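Local coordinates for angiopoietin-related protein 6 (Homo sapiens, PDB 6Y43) that probably acts as a secreted angiopoietin-like signalling factor, through a fibrinogen-like globular domain that carries a bound calcium ion, at residues Arg107-His112 with Ala201-Gly206; Gly115-Pro120 with Arg126-Gln131; Ser122-Leu127 with Arg153-Tyr158. All coordinates share one frame; numbering follows the deposited sequence.

Interaction 1. Residues Arg107-His112 with Ala201-Gly206; sequences RGARAH and AEFRGG
Ala109 and Phe203 bring their backbones no closer than 7.5 Å, measured between the CA atoms, so the start of strand 108-118 and the loop 201-206 meet through a phenylalanine ring that spans the gap. With CG anti to the backbone N (chi1 -178°), Phe203 extends its ring from the loop towards the strand. The methyl group of Ala109 sits almost centrally over one ring face: CB lies 3.7 Å from the ring centroid and only 9° off the ring normal, a CH-pi contact. Ala109 CB comes nearest to CD1 and CE1 of Phe203, CB to CE1 being 3.7 Å. At the rim, in the plane of the ring, Arg107 O approaches Phe203 CZ at 3.5 Å and so faces the ring's weakly positive C-H edge. CZ of Phe203 also comes within 4.2 Å of Arg107 CB.

In the fibrinogen-like fold this joins the central antiparallel sheet to the long, largely irregular region between helix 162-166 and strand 212-219. Ala109 is hydrogen-bonded through its backbone to Leu101 on the neighbouring strand 95-102, and the Phe203 ring rests on the side chain of that same leucine. The ring's second face is occupied from within the loop, where Arg204 folds back and lays CG 4.1 Å above the ring plane. Asp103 ties the two sides together from outside, forming a salt bridge with Arg204 NH1 and accepting a hydrogen bond from the backbone N of Arg107.

Interaction 2. Residues Gly115-Pro120 with Arg126-Gln131; sequences GFSLEP and RLRLGQ
The antiparallel beta hairpin of strands 108-118 and 127-133 is joined here near its turn. Ser117 and Arg128 form a hydrogen-bonded pair, Ser117 N to Arg128 O at 3.0 Å and Arg128 N to Ser117 O at 2.9 Å; Glu119 N continues the ladder to Arg126 O. Phe116 with Leu129 and Leu118 with Leu127 are the non-hydrogen-bonded pairs, and their side chains share the apolar face. There Leu127 crosses Phe116 at about a right angle, its CD1 3.4 Å from ring atom CE1, while CD2 of Leu129 reaches the ring edge in plane; Val86 of helix 83-90 packs against Phe116 and Leu118. On the other face, Arg128 CB lies 3.5 Å from Ser117 OG, and a bend at chi2 (86°) turns the guanidinium toward Glu119. This group, flanked on one face by Arg126 CB, also gives NH1 to Leu127 O and to Asp145. Were Arg128 an alanine, the Glu119 carboxylate would probably lose its charge partner and be free to turn, and Asp145 would lose a salt-bridge mate. The salt bridge uses a single oxygen: Glu119 OE2 takes the NE hydrogen of Arg128 on its anti lone pair at 2.7 Å, and a weaker one from NH2, with carboxylate and guanidinium planes 80° apart.

Interaction 3. Residues Ser122-Leu127 with Arg153-Tyr158; sequences SDHYRL and RDRDSY. With CA (calcium ion), chain B.
Stacking alone joins the two loops: the guanidinium of Arg155 lies flat on the imidazole of His124, with centres 3.5 Å apart and planes at 11°. NE sits over the ring near ND1 and NH2 over the side of CD2 and NE2; the 3.3 Å from His124 ND1 to Arg155 NE is face-to-face proximity, with an angle too poor for a hydrogen bond. An extended chain from CG to NE carries the guanidinium across to the ring, and CB of Arg153 backs its other face. The positive charge overhead probably favours a neutral imidazole. By hydrogen bonding, NH1 of Arg155 is fixed to Phe148 O, while Trp65 adds a cation-pi contact.

Arg155 belongs to the calcium-binding loop characteristic of fibrinogen-like domains, set between two metal ligands. Metal coordination comes from both carboxylate oxygens of Asp154 (OD1 and OD2, each 2.5 Å from the calcium ion), from Asp156 OD1 at 2.3 Å, from Tyr158 O and two waters, and Gly160 O completes seven coordinating oxygens. Two consecutive Asx turns shape the loop: Asp156 N donates to Asp154 OD1 at 3.2 Å, and Tyr158 N to Asp156 OD1 at 2.8 Å, the latter from above the carboxylate plane. The second carboxylate oxygen, Asp156 OD2, accepts from Cys162 N.

Overall arrangement
All three contacts lie in the one fibrinogen-like domain. Interactions 1 and 2 use opposite ends of strand 108-118, their centres about 20 Å apart: the first lies where the strand begins, the second near the hairpin turn, at the end of the strand. Interaction 3 follows from the turn of that hairpin and shares Arg126 and Leu127 with interaction 2; their centres are about 13 Å apart, and Pro120 O probably accepts a hydrogen bond from Tyr125 N. Along the chain, both fall between the two segments of interaction 1. The sheet thus meets the irregular regions in these contacts through the loop 201-206 and, by way of the hairpin turn, the calcium-binding loop.

Interaction 1. Residues Arg107-His112 with Ala201-Gly206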
ATOM      1  N   ARG A 107       5.261   4.468 -18.379  1.00 12.74           N
ATOM      2  CA  ARG A 107       5.370   3.022 -18.290  1.00 11.38           C
ATOM      3  C   ARG A 107       4.769   2.561 -16.967  1.00 12.02           C
ATOM      4  O   ARG A 107       5.000   3.167 -15.915  1.00 11.85           O
ATOM      5  CB  ARG A 107       6.829   2.571 -18.388  1.00 11.60           C
ATOM      6  CG  ARG A 107       7.339   2.352 -19.801  1.00 17.63           C
ATOM      7  CD  ARG A 107       8.639   1.555 -19.777  1.00 18.65           C
ATOM      8  NE  ARG A 107       9.105   1.125 -21.095  1.00 17.09           N
ATOM      9  CZ  ARG A 107      10.301   1.431 -21.589  1.00 23.48           C
ATOM     10  NH1 ARG A 107      11.137   2.191 -20.893  1.00 22.50           N
ATOM     11  NH2 ARG A 107      10.677   0.975 -22.778  1.00 20.23           N
ATOM     12  N   GLY A 108       3.981   1.497 -17.032  1.00 11.38           N
ATOM     13  CA  GLY A 108       3.362   0.923 -15.868  1.00 10.89           C
ATOM     14  C   GLY A 108       3.961  -0.429 -15.545  1.00 12.49           C
ATOM     15  O   GLY A 108       4.513  -1.104 -16.416  1.00 12.65           O
ATOM     16  N   ALA A 109       3.873  -0.843 -14.291  1.00  8.88           N
ATOM     17  CA  ALA A 109       4.320  -2.175 -13.914  1.00  9.60           C
ATOM     18  C   ALA A 109       3.535  -2.644 -12.699  1.00 10.11           C
ATOM     19  O   ALA A 109       2.949  -1.843 -11.958  1.00  9.28           O
ATOM     20  CB  ALA A 109       5.830  -2.194 -13.646  1.00 13.60           C
ATOM     21  N   ARG A 110       3.516  -3.965 -12.505  1.00  9.54           N
ATOM     22  CA  ARG A 110       2.719  -4.566 -11.453  1.00  9.35           C
ATOM     23  C   ARG A 110       3.485  -5.662 -10.734  1.00 10.34           C
ATOM     24  O   ARG A 110       4.219  -6.429 -11.360  1.00 10.46           O
ATOM     25  CB  ARG A 110       1.415  -5.150 -12.028  1.00 12.42           C
ATOM     26  CG  ARG A 110       0.703  -4.207 -12.953  1.00 14.48           C
ATOM     27  CD  ARG A 110      -0.604  -4.818 -13.439  1.00 21.77           C
ATOM     28  NE  ARG A 110      -1.252  -3.997 -14.458  1.00 32.65           N
ATOM     29  CZ  ARG A 110      -2.299  -4.394 -15.171  1.00 33.06           C
ATOM     30  NH1 ARG A 110      -2.809  -5.599 -14.968  1.00 32.73           N
ATOM     31  NH2 ARG A 110      -2.832  -3.590 -16.081  1.00 38.42           N
ATOM     32  N   ALA A 111       3.269  -5.751  -9.423  1.00  7.99           N
ATOM     33  CA  ALA A 111       3.777  -6.838  -8.599  1.00  9.17           C
ATOM     34  C   ALA A 111       2.600  -7.470  -7.866  1.00 12.56           C
ATOM     35  O   ALA A 111       1.666  -6.767  -7.457  1.00 11.85           O
ATOM     36  CB  ALA A 111       4.828  -6.361  -7.608  1.00 10.18           C
ATOM     37  N   HIS A 112       2.615  -8.799  -7.761  1.00  9.78           N
ATOM     38  CA  HIS A 112       1.593  -9.556  -7.062  1.00 10.78           C
ATOM     39  C   HIS A 112       2.241 -10.436  -6.001  1.00 11.33           C
ATOM     40  O   HIS A 112       3.301 -11.024  -6.242  1.00  9.77           O
ATOM     41  CB  HIS A 112       0.794 -10.475  -8.008  1.00 11.51           C
ATOM     42  CG  HIS A 112       0.282  -9.810  -9.241  1.00 14.69           C
ATOM     43  ND1 HIS A 112       1.093  -9.481 -10.306  1.00 18.86           N
ATOM     44  CD2 HIS A 112      -0.975  -9.459  -9.603  1.00 16.52           C
ATOM     45  CE1 HIS A 112       0.360  -8.923 -11.257  1.00 17.97           C
ATOM     46  NE2 HIS A 112      -0.895  -8.893 -10.853  1.00 17.22           N
ATOM     47  N   ALA A 201      12.993  -0.907  -6.452  1.00  8.20           N
ATOM     48  CA  ALA A 201      14.346  -1.138  -6.951  1.00 10.32           C
ATOM     49  C   ALA A 201      14.351  -1.719  -8.358  1.00  9.64           C
ATOM     50  O   ALA A 201      15.182  -1.346  -9.189  1.00 10.92           O
ATOM     51  CB  ALA A 201      15.102  -2.077  -6.017  1.00 10.85           C
ATOM     52  N   GLU A 202      13.480  -2.682  -8.626  1.00  8.63           N
ATOM     53  CA  GLU A 202      13.518  -3.385  -9.896  1.00 10.48           C
ATOM     54  C   GLU A 202      12.661  -2.715 -10.972  1.00 10.81           C
ATOM     55  O   GLU A 202      12.517  -3.273 -12.074  1.00 13.23           O
ATOM     56  CB  GLU A 202      13.085  -4.842  -9.686  1.00 12.47           C
ATOM     57  CG  GLU A 202      13.980  -5.818 -10.440  1.00 19.42           C
ATOM     58  CD  GLU A 202      13.538  -7.261 -10.315  1.00 14.16           C
ATOM     59  OE1 GLU A 202      13.440  -7.738  -9.140  1.00 14.21           O
ATOM     60  OE2 GLU A 202      13.310  -7.887 -11.406  1.00 13.19           O
ATOM     61  N   PHE A 203      12.088  -1.532 -10.685  1.00  8.00           N
ATOM     62  CA  PHE A 203      11.351  -0.756 -11.693  1.00  9.12           C
ATOM     63  C   PHE A 203      11.746   0.708 -11.542  1.00 10.30           C
ATOM     64  O   PHE A 203      11.114   1.436 -10.765  1.00  9.48           O
ATOM     65  CB  PHE A 203       9.850  -0.930 -11.574  1.00  8.75           C
ATOM     66  CG  PHE A 203       9.067  -0.185 -12.621  1.00  8.43           C
ATOM     67  CD1 PHE A 203       9.169  -0.526 -13.964  1.00  9.23           C
ATOM     68  CD2 PHE A 203       8.217   0.837 -12.266  1.00  8.07           C
ATOM     69  CE1 PHE A 203       8.434   0.161 -14.914  1.00 11.37           C
ATOM     70  CE2 PHE A 203       7.471   1.507 -13.213  1.00  9.84           C
ATOM     71  CZ  PHE A 203       7.590   1.181 -14.535  1.00 10.29           C
ATOM     72  N   ARG A 204      12.803   1.104 -12.271  1.00  8.14           N
ATOM     73  CA  ARG A 204      13.416   2.425 -12.385  1.00  8.67           C
ATOM     74  C   ARG A 204      14.431   2.699 -11.268  1.00  7.63           C
ATOM     75  O   ARG A 204      15.217   3.647 -11.384  1.00  9.82           O
ATOM     76  CB  ARG A 204      12.380   3.562 -12.440  1.00  8.33           C
ATOM     77  CG  ARG A 204      11.326   3.394 -13.568  1.00  9.73           C
ATOM     78  CD  ARG A 204      11.959   3.145 -14.971  1.00 12.70           C
ATOM     79  NE  ARG A 204      13.033   4.091 -15.232  1.00 11.71           N
ATOM     80  CZ  ARG A 204      12.874   5.323 -15.688  1.00 13.55           C
ATOM     81  NH1 ARG A 204      11.674   5.787 -15.979  1.00 14.42           N
ATOM     82  NH2 ARG A 204      13.936   6.095 -15.842  1.00 18.33           N
ATOM     83  N   GLY A 205      14.467   1.901 -10.211  1.00 13.04           N
ATOM     84  CA  GLY A 205      15.594   1.927  -9.312  1.00 10.25           C
ATOM     85  C   GLY A 205      15.415   2.822  -8.108  1.00  8.26           C
ATOM     86  O   GLY A 205      14.477   3.608  -7.999  1.00  9.97           O
ATOM     87  N   GLY A 206      16.389   2.711  -7.202  1.00 11.30           N
ATOM     88  CA  GLY A 206      16.368   3.415  -5.943  1.00 10.68           C
ATOM     89  C   GLY A 206      16.631   4.907  -6.033  1.00 11.79           C
ATOM     90  O   GLY A 206      16.387   5.608  -5.050  1.00 13.46           O
TER

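Interaction 2. Residues Gly115-Pro120 with Arg126-Gln131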
ATOM      1  N   GLY A 115      -0.658 -13.893  -0.927  1.00 16.22           N
ATOM      2  CA  GLY A 115      -0.550 -13.966   0.507  1.00 12.74           C
ATOM      3  C   GLY A 115      -0.054 -12.635   1.001  1.00 10.90           C
ATOM      4  O   GLY A 115       0.974 -12.133   0.547  1.00 13.50           O
ATOM      5  N   PHE A 116      -0.776 -12.056   1.945  1.00 11.38           N
ATOM      6  CA  PHE A 116      -0.412 -10.748   2.482  1.00  9.93           C
ATOM      7  C   PHE A 116      -1.155 -10.613   3.799  1.00 12.44           C
ATOM      8  O   PHE A 116      -2.378 -10.770   3.841  1.00 12.61           O
ATOM      9  CB  PHE A 116      -0.768  -9.603   1.519  1.00 11.54           C
ATOM     10  CG  PHE A 116      -0.695  -8.241   2.168  1.00 11.04           C
ATOM     11  CD1 PHE A 116       0.531  -7.668   2.444  1.00 13.94           C
ATOM     12  CD2 PHE A 116      -1.838  -7.543   2.525  1.00 11.72           C
ATOM     13  CE1 PHE A 116       0.622  -6.424   3.058  1.00 13.11           C
ATOM     14  CE2 PHE A 116      -1.744  -6.318   3.153  1.00 12.96           C
ATOM     15  CZ  PHE A 116      -0.522  -5.756   3.427  1.00 12.42           C
ATOM     16  N   SER A 117      -0.434 -10.340   4.871  1.00 10.33           N
ATOM     17  CA  SER A 117      -1.084 -10.062   6.142  1.00 12.61           C
ATOM     18  C   SER A 117      -0.124  -9.288   7.024  1.00 11.76           C
ATOM     19  O   SER A 117       1.082  -9.205   6.754  1.00 10.23           O
ATOM     20  CB  SER A 117      -1.547 -11.341   6.843  1.00 16.56           C
ATOM     21  OG  SER A 117      -0.429 -12.066   7.284  1.00 19.26           O
ATOM     22  N   LEU A 118      -0.679  -8.754   8.109  1.00 12.69           N
ATOM     23  CA  LEU A 118       0.069  -8.048   9.135  1.00 10.34           C
ATOM     24  C   LEU A 118      -0.169  -8.703  10.485  1.00 11.16           C
ATOM     25  O   LEU A 118      -1.278  -9.161  10.767  1.00 11.79           O
ATOM     26  CB  LEU A 118      -0.348  -6.573   9.204  1.00 11.20           C
ATOM     27  CG  LEU A 118      -0.210  -5.696   7.958  1.00 12.25           C
ATOM     28  CD1 LEU A 118      -0.625  -4.275   8.271  1.00 13.58           C
ATOM     29  CD2 LEU A 118       1.221  -5.762   7.417  1.00 11.10           C
ATOM     30  N   GLU A 119       0.872  -8.761  11.316  1.00 10.70           N
ATOM     31  CA  GLU A 119       0.679  -9.046  12.725  1.00 11.96           C
ATOM     32  C   GLU A 119      -0.015  -7.861  13.379  1.00 10.29           C
ATOM     33  O   GLU A 119      -0.053  -6.768  12.819  1.00  9.99           O
ATOM     34  CB  GLU A 119       2.015  -9.282  13.415  1.00 11.87           C
ATOM     35  CG  GLU A 119       2.798 -10.473  12.930  1.00 16.10           C
ATOM     36  CD  GLU A 119       2.155 -11.774  13.326  1.00 29.45           C
ATOM     37  OE1 GLU A 119       1.473 -11.802  14.375  1.00 24.33           O
ATOM     38  OE2 GLU A 119       2.330 -12.766  12.584  1.00 30.63           O
ATOM     39  N   PRO A 120      -0.512  -8.025  14.599  1.00 12.02           N
ATOM     40  CA  PRO A 120      -1.154  -6.907  15.302  1.00 11.25           C
ATOM     41  C   PRO A 120      -0.136  -5.887  15.802  1.00  9.98           C
ATOM     42  O   PRO A 120       1.082  -6.060  15.662  1.00 10.57           O
ATOM     43  CB  PRO A 120      -1.910  -7.601  16.448  1.00 13.17           C
ATOM     44  CG  PRO A 120      -1.206  -8.920  16.647  1.00 15.14           C
ATOM     45  CD  PRO A 120      -0.649  -9.313  15.305  1.00 14.06           C
ATOM     46  N   ARG A 126       4.254  -6.502  11.835  1.00  8.44           N
ATOM     47  CA  ARG A 126       5.184  -7.230  10.987  1.00  8.21           C
ATOM     48  C   ARG A 126       4.504  -7.699   9.702  1.00 10.36           C
ATOM     49  O   ARG A 126       3.405  -8.242   9.727  1.00 10.18           O
ATOM     50  CB  ARG A 126       5.730  -8.442  11.749  1.00 10.51           C
ATOM     51  CG  ARG A 126       6.834  -8.134  12.722  1.00 17.58           C
ATOM     52  CD  ARG A 126       7.469  -9.409  13.339  1.00 15.65           C
ATOM     53  NE  ARG A 126       8.484  -8.945  14.274  1.00 18.68           N
ATOM     54  CZ  ARG A 126       9.766  -8.833  13.981  1.00 18.11           C
ATOM     55  NH1 ARG A 126      10.225  -9.229  12.791  1.00 16.59           N
ATOM     56  NH2 ARG A 126      10.600  -8.358  14.895  1.00 23.78           N
ATOM     57  N   LEU A 127       5.207  -7.526   8.593  1.00  9.64           N
ATOM     58  CA  LEU A 127       4.712  -7.917   7.282  1.00  8.24           C
ATOM     59  C   LEU A 127       4.861  -9.416   7.034  1.00 10.36           C
ATOM     60  O   LEU A 127       5.875 -10.019   7.403  1.00 10.87           O
ATOM     61  CB  LEU A 127       5.477  -7.164   6.202  1.00  7.93           C
ATOM     62  CG  LEU A 127       5.147  -7.381   4.723  1.00  9.06           C
ATOM     63  CD1 LEU A 127       3.722  -6.919   4.396  1.00 10.07           C
ATOM     64  CD2 LEU A 127       6.180  -6.642   3.906  1.00 10.81           C
ATOM     65  N   ARG A 128       3.821 -10.017   6.432  1.00  9.66           N
ATOM     66  CA  ARG A 128       3.886 -11.382   5.890  1.00 12.07           C
ATOM     67  C   ARG A 128       3.431 -11.332   4.429  1.00 13.93           C
ATOM     68  O   ARG A 128       2.446 -10.700   4.146  1.00 11.40           O
ATOM     69  CB  ARG A 128       2.985 -12.318   6.694  1.00 12.55           C
ATOM     70  CG  ARG A 128       3.545 -12.888   7.986  1.00 18.16           C
ATOM     71  CD  ARG A 128       3.282 -11.883   9.080  1.00 16.15           C
ATOM     72  NE  ARG A 128       3.778 -12.300  10.380  1.00 18.24           N
ATOM     73  CZ  ARG A 128       5.050 -12.239  10.768  1.00 18.08           C
ATOM     74  NH1 ARG A 128       5.980 -11.772   9.934  1.00 15.41           N
ATOM     75  NH2 ARG A 128       5.400 -12.640  11.988  1.00 15.45           N
ATOM     76  N   LEU A 129       4.129 -11.949   3.491  1.00 12.45           N
ATOM     77  CA  LEU A 129       3.811 -11.835   2.053  1.00 14.42           C
ATOM     78  C   LEU A 129       3.475 -13.239   1.556  1.00 22.56           C
ATOM     79  O   LEU A 129       3.686 -14.228   2.318  1.00 45.87           O
ATOM     80  CB  LEU A 129       5.024 -11.250   1.366  1.00 12.81           C
ATOM     81  CG  LEU A 129       5.179  -9.748   1.521  1.00 14.83           C
ATOM     82  CD1 LEU A 129       6.428  -9.311   0.825  1.00 13.89           C
ATOM     83  CD2 LEU A 129       3.880  -9.154   0.916  1.00 13.54           C
ATOM     84  N   GLY A 130       2.966 -13.427   0.337  1.00 19.05           N
ATOM     85  CA  GLY A 130       3.194 -14.746  -0.204  1.00 17.02           C
ATOM     86  C   GLY A 130       4.053 -14.845  -1.437  1.00 14.80           C
ATOM     87  O   GLY A 130       4.878 -13.947  -1.732  1.00 15.23           O
ATOM     88  N   GLN A 131       3.814 -15.857  -2.267  1.00 12.32           N
ATOM     89  CA  GLN A 131       4.586 -16.029  -3.500  1.00 14.70           C
ATOM     90  C   GLN A 131       4.450 -14.859  -4.465  1.00 12.46           C
ATOM     91  O   GLN A 131       3.352 -14.393  -4.756  1.00 11.22           O
ATOM     92  CB  GLN A 131       4.166 -17.339  -4.196  1.00 17.02           C
ATOM     93  CG  GLN A 131       4.869 -17.674  -5.495  1.00 30.06           C
ATOM     94  CD  GLN A 131       4.642 -19.134  -5.855  1.00 39.49           C
ATOM     95  OE1 GLN A 131       3.498 -19.603  -5.915  1.00 47.10           O
ATOM     96  NE2 GLN A 131       5.731 -19.872  -6.059  1.00 41.07           N
TER

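Interaction 3. Residues Ser122-Leu127 with Arg153-Tyr158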
ATOM      1  N   SER A 122       0.786  -5.258  18.730  1.00 10.81           N
ATOM      2  CA  SER A 122       1.642  -5.830  19.767  1.00 14.38           C
ATOM      3  C   SER A 122       2.876  -6.503  19.182  1.00 13.58           C
ATOM      4  O   SER A 122       3.871  -6.712  19.897  1.00 13.82           O
ATOM      5  CB  SER A 122       0.839  -6.855  20.585  1.00 16.09           C
ATOM      6  OG  SER A 122       0.306  -7.869  19.755  1.00 19.76           O
ATOM      7  N   ASP A 123       2.822  -6.865  17.902  1.00 11.60           N
ATOM      8  CA  ASP A 123       3.950  -7.435  17.182  1.00 13.50           C
ATOM      9  C   ASP A 123       4.387  -6.511  16.054  1.00 11.58           C
ATOM     10  O   ASP A 123       4.897  -6.964  15.017  1.00 11.65           O
ATOM     11  CB  ASP A 123       3.600  -8.829  16.670  1.00 12.84           C
ATOM     12  CG  ASP A 123       3.288  -9.793  17.805  1.00 25.01           C
ATOM     13  OD1 ASP A 123       2.162  -9.747  18.345  1.00 29.43           O
ATOM     14  OD2 ASP A 123       4.180 -10.578  18.179  1.00 30.41           O
ATOM     15  N   HIS A 124       4.145  -5.207  16.244  1.00  8.44           N
ATOM     16  CA  HIS A 124       4.692  -4.135  15.418  1.00  9.48           C
ATOM     17  C   HIS A 124       4.261  -4.239  13.959  1.00  9.84           C
ATOM     18  O   HIS A 124       4.996  -3.809  13.063  1.00  9.08           O
ATOM     19  CB  HIS A 124       6.228  -4.104  15.508  1.00 10.58           C
ATOM     20  CG  HIS A 124       6.739  -3.884  16.905  1.00 11.57           C
ATOM     21  ND1 HIS A 124       8.070  -4.014  17.258  1.00 11.99           N
ATOM     22  CD2 HIS A 124       6.083  -3.536  18.037  1.00 11.07           C
ATOM     23  CE1 HIS A 124       8.203  -3.758  18.549  1.00 12.97           C
ATOM     24  NE2 HIS A 124       7.018  -3.446  19.036  1.00 12.16           N
ATOM     25  N   TYR A 125       3.088  -4.830  13.717  1.00 10.92           N
ATOM     26  CA  TYR A 125       2.515  -4.908  12.377  1.00  9.87           C
ATOM     27  C   TYR A 125       3.514  -5.494  11.379  1.00  8.90           C
ATOM     28  O   TYR A 125       3.577  -5.096  10.213  1.00  8.45           O
ATOM     29  CB  TYR A 125       2.024  -3.536  11.927  1.00  9.09           C
ATOM     30  CG  TYR A 125       0.833  -2.995  12.716  1.00  8.36           C
ATOM     31  CD1 TYR A 125      -0.418  -3.584  12.620  1.00  9.83           C
ATOM     32  CD2 TYR A 125       0.978  -1.894  13.536  1.00 10.47           C
ATOM     33  CE1 TYR A 125      -1.505  -3.087  13.324  1.00 10.87           C
ATOM     34  CE2 TYR A 125      -0.101  -1.371  14.247  1.00 11.91           C
ATOM     35  CZ  TYR A 125      -1.342  -1.968  14.119  1.00 12.22           C
ATOM     36  OH  TYR A 125      -2.420  -1.480  14.833  1.00 14.22           O
ATOM     37  N   ARG A 126       4.254  -6.502  11.835  1.00  8.44           N
ATOM     38  CA  ARG A 126       5.184  -7.230  10.987  1.00  8.21           C
ATOM     39  C   ARG A 126       4.504  -7.699   9.702  1.00 10.36           C
ATOM     40  O   ARG A 126       3.405  -8.242   9.727  1.00 10.18           O
ATOM     41  CB  ARG A 126       5.730  -8.442  11.749  1.00 10.51           C
ATOM     42  CG  ARG A 126       6.834  -8.134  12.722  1.00 17.58           C
ATOM     43  CD  ARG A 126       7.469  -9.409  13.339  1.00 15.65           C
ATOM     44  NE  ARG A 126       8.484  -8.945  14.274  1.00 18.68           N
ATOM     45  CZ  ARG A 126       9.766  -8.833  13.981  1.00 18.11           C
ATOM     46  NH1 ARG A 126      10.225  -9.229  12.791  1.00 16.59           N
ATOM     47  NH2 ARG A 126      10.600  -8.358  14.895  1.00 23.78           N
ATOM     48  N   LEU A 127       5.207  -7.526   8.593  1.00  9.64           N
ATOM     49  CA  LEU A 127       4.712  -7.917   7.282  1.00  8.24           C
ATOM     50  C   LEU A 127       4.861  -9.416   7.034  1.00 10.36           C
ATOM     51  O   LEU A 127       5.875 -10.019   7.403  1.00 10.87           O
ATOM     52  CB  LEU A 127       5.477  -7.164   6.202  1.00  7.93           C
ATOM     53  CG  LEU A 127       5.147  -7.381   4.723  1.00  9.06           C
ATOM     54  CD1 LEU A 127       3.722  -6.919   4.396  1.00 10.07           C
ATOM     55  CD2 LEU A 127       6.180  -6.642   3.906  1.00 10.81           C
ATOM     56  N   ARG A 153      10.195   5.283  15.962  1.00 14.18           N
ATOM     57  CA  ARG A 153      10.100   3.862  16.273  1.00 11.58           C
ATOM     58  C   ARG A 153      11.007   3.145  15.280  1.00 12.26           C
ATOM     59  O   ARG A 153      10.550   2.531  14.307  1.00 10.86           O
ATOM     60  CB  ARG A 153       8.693   3.377  16.206  1.00 13.88           C
ATOM     61  CG  ARG A 153       7.899   3.654  17.495  1.00 14.43           C
ATOM     62  CD  ARG A 153       6.474   3.563  17.133  1.00 15.46           C
ATOM     63  NE  ARG A 153       5.484   3.674  18.203  1.00 12.58           N
ATOM     64  CZ  ARG A 153       5.101   4.815  18.761  1.00 14.34           C
ATOM     65  NH1 ARG A 153       5.697   5.964  18.457  1.00 16.73           N
ATOM     66  NH2 ARG A 153       4.125   4.797  19.653  1.00 14.19           N
ATOM     67  N   ASP A 154      12.307   3.229  15.540  1.00  9.91           N
ATOM     68  CA  ASP A 154      13.324   2.586  14.707  1.00 12.68           C
ATOM     69  C   ASP A 154      13.395   1.115  15.089  1.00 13.16           C
ATOM     70  O   ASP A 154      14.002   0.744  16.093  1.00 13.56           O
ATOM     71  CB  ASP A 154      14.672   3.279  14.878  1.00 10.90           C
ATOM     72  CG  ASP A 154      15.797   2.629  14.068  1.00 12.15           C
ATOM     73  OD1 ASP A 154      15.584   1.533  13.499  1.00 12.57           O
ATOM     74  OD2 ASP A 154      16.893   3.222  14.036  1.00 15.33           O
ATOM     75  N   ARG A 155      12.766   0.274  14.277  1.00 10.29           N
ATOM     76  CA  ARG A 155      12.752  -1.168  14.453  1.00 11.35           C
ATOM     77  C   ARG A 155      13.464  -1.877  13.314  1.00 10.62           C
ATOM     78  O   ARG A 155      13.323  -3.090  13.152  1.00 11.45           O
ATOM     79  CB  ARG A 155      11.315  -1.659  14.534  1.00 11.73           C
ATOM     80  CG  ARG A 155      10.607  -1.034  15.668  1.00 12.49           C
ATOM     81  CD  ARG A 155       9.117  -1.081  15.515  1.00 11.88           C
ATOM     82  NE  ARG A 155       8.527  -0.766  16.809  1.00 12.67           N
ATOM     83  CZ  ARG A 155       7.286  -0.357  16.983  1.00 13.59           C
ATOM     84  NH1 ARG A 155       6.482  -0.205  15.932  1.00 13.14           N
ATOM     85  NH2 ARG A 155       6.856  -0.107  18.211  1.00 11.17           N
ATOM     86  N   ASP A 156      14.180  -1.126  12.494  1.00 10.57           N
ATOM     87  CA  ASP A 156      14.725  -1.692  11.278  1.00  9.81           C
ATOM     88  C   ASP A 156      16.021  -2.446  11.588  1.00 10.61           C
ATOM     89  O   ASP A 156      16.446  -2.614  12.741  1.00 11.63           O
ATOM     90  CB  ASP A 156      14.914  -0.594  10.232  1.00 10.39           C
ATOM     91  CG  ASP A 156      15.931   0.464  10.640  1.00 10.46           C
ATOM     92  OD1 ASP A 156      17.006   0.115  11.192  1.00 10.87           O
ATOM     93  OD2 ASP A 156      15.685   1.655  10.351  1.00 10.74           O
ATOM     94  N   SER A 157      16.647  -2.932  10.527  1.00 11.13           N
ATOM     95  CA  SER A 157      17.872  -3.717  10.637  1.00 10.42           C
ATOM     96  C   SER A 157      19.097  -2.931  10.196  1.00 11.21           C
ATOM     97  O   SER A 157      20.125  -3.517   9.866  1.00 11.59           O
ATOM     98  CB  SER A 157      17.725  -5.000   9.823  1.00 12.36           C
ATOM     99  OG  SER A 157      16.714  -5.824  10.391  1.00 15.71           O
ATOM    100  N   TYR A 158      18.997  -1.605  10.221  1.00 11.07           N
ATOM    101  CA  TYR A 158      20.035  -0.681   9.807  1.00 13.10           C
ATOM    102  C   TYR A 158      20.694  -0.031  11.019  1.00 15.19           C
ATOM    103  O   TYR A 158      20.082   0.166  12.057  1.00 13.10           O
ATOM    104  CB  TYR A 158      19.445   0.396   8.900  1.00 12.69           C
ATOM    105  CG  TYR A 158      20.437   1.372   8.325  1.00 14.78           C
ATOM    106  CD1 TYR A 158      21.605   0.939   7.714  1.00 20.04           C
ATOM    107  CD2 TYR A 158      20.186   2.734   8.384  1.00 13.73           C
ATOM    108  CE1 TYR A 158      22.508   1.847   7.173  1.00 20.61           C
ATOM    109  CE2 TYR A 158      21.057   3.646   7.834  1.00 17.50           C
ATOM    110  CZ  TYR A 158      22.236   3.197   7.247  1.00 22.35           C
ATOM    111  OH  TYR A 158      23.104   4.121   6.720  1.00 32.53           O
TER
HETATM  112 CA    CA B 501      18.024   1.285  12.887  0.99 12.60          CA
HETATM  113  O   HOH W   1      17.863  -0.805  14.063  1.00 16.24           O
HETATM  114  O   HOH W   2      19.574   1.893  14.667  1.00 19.26           O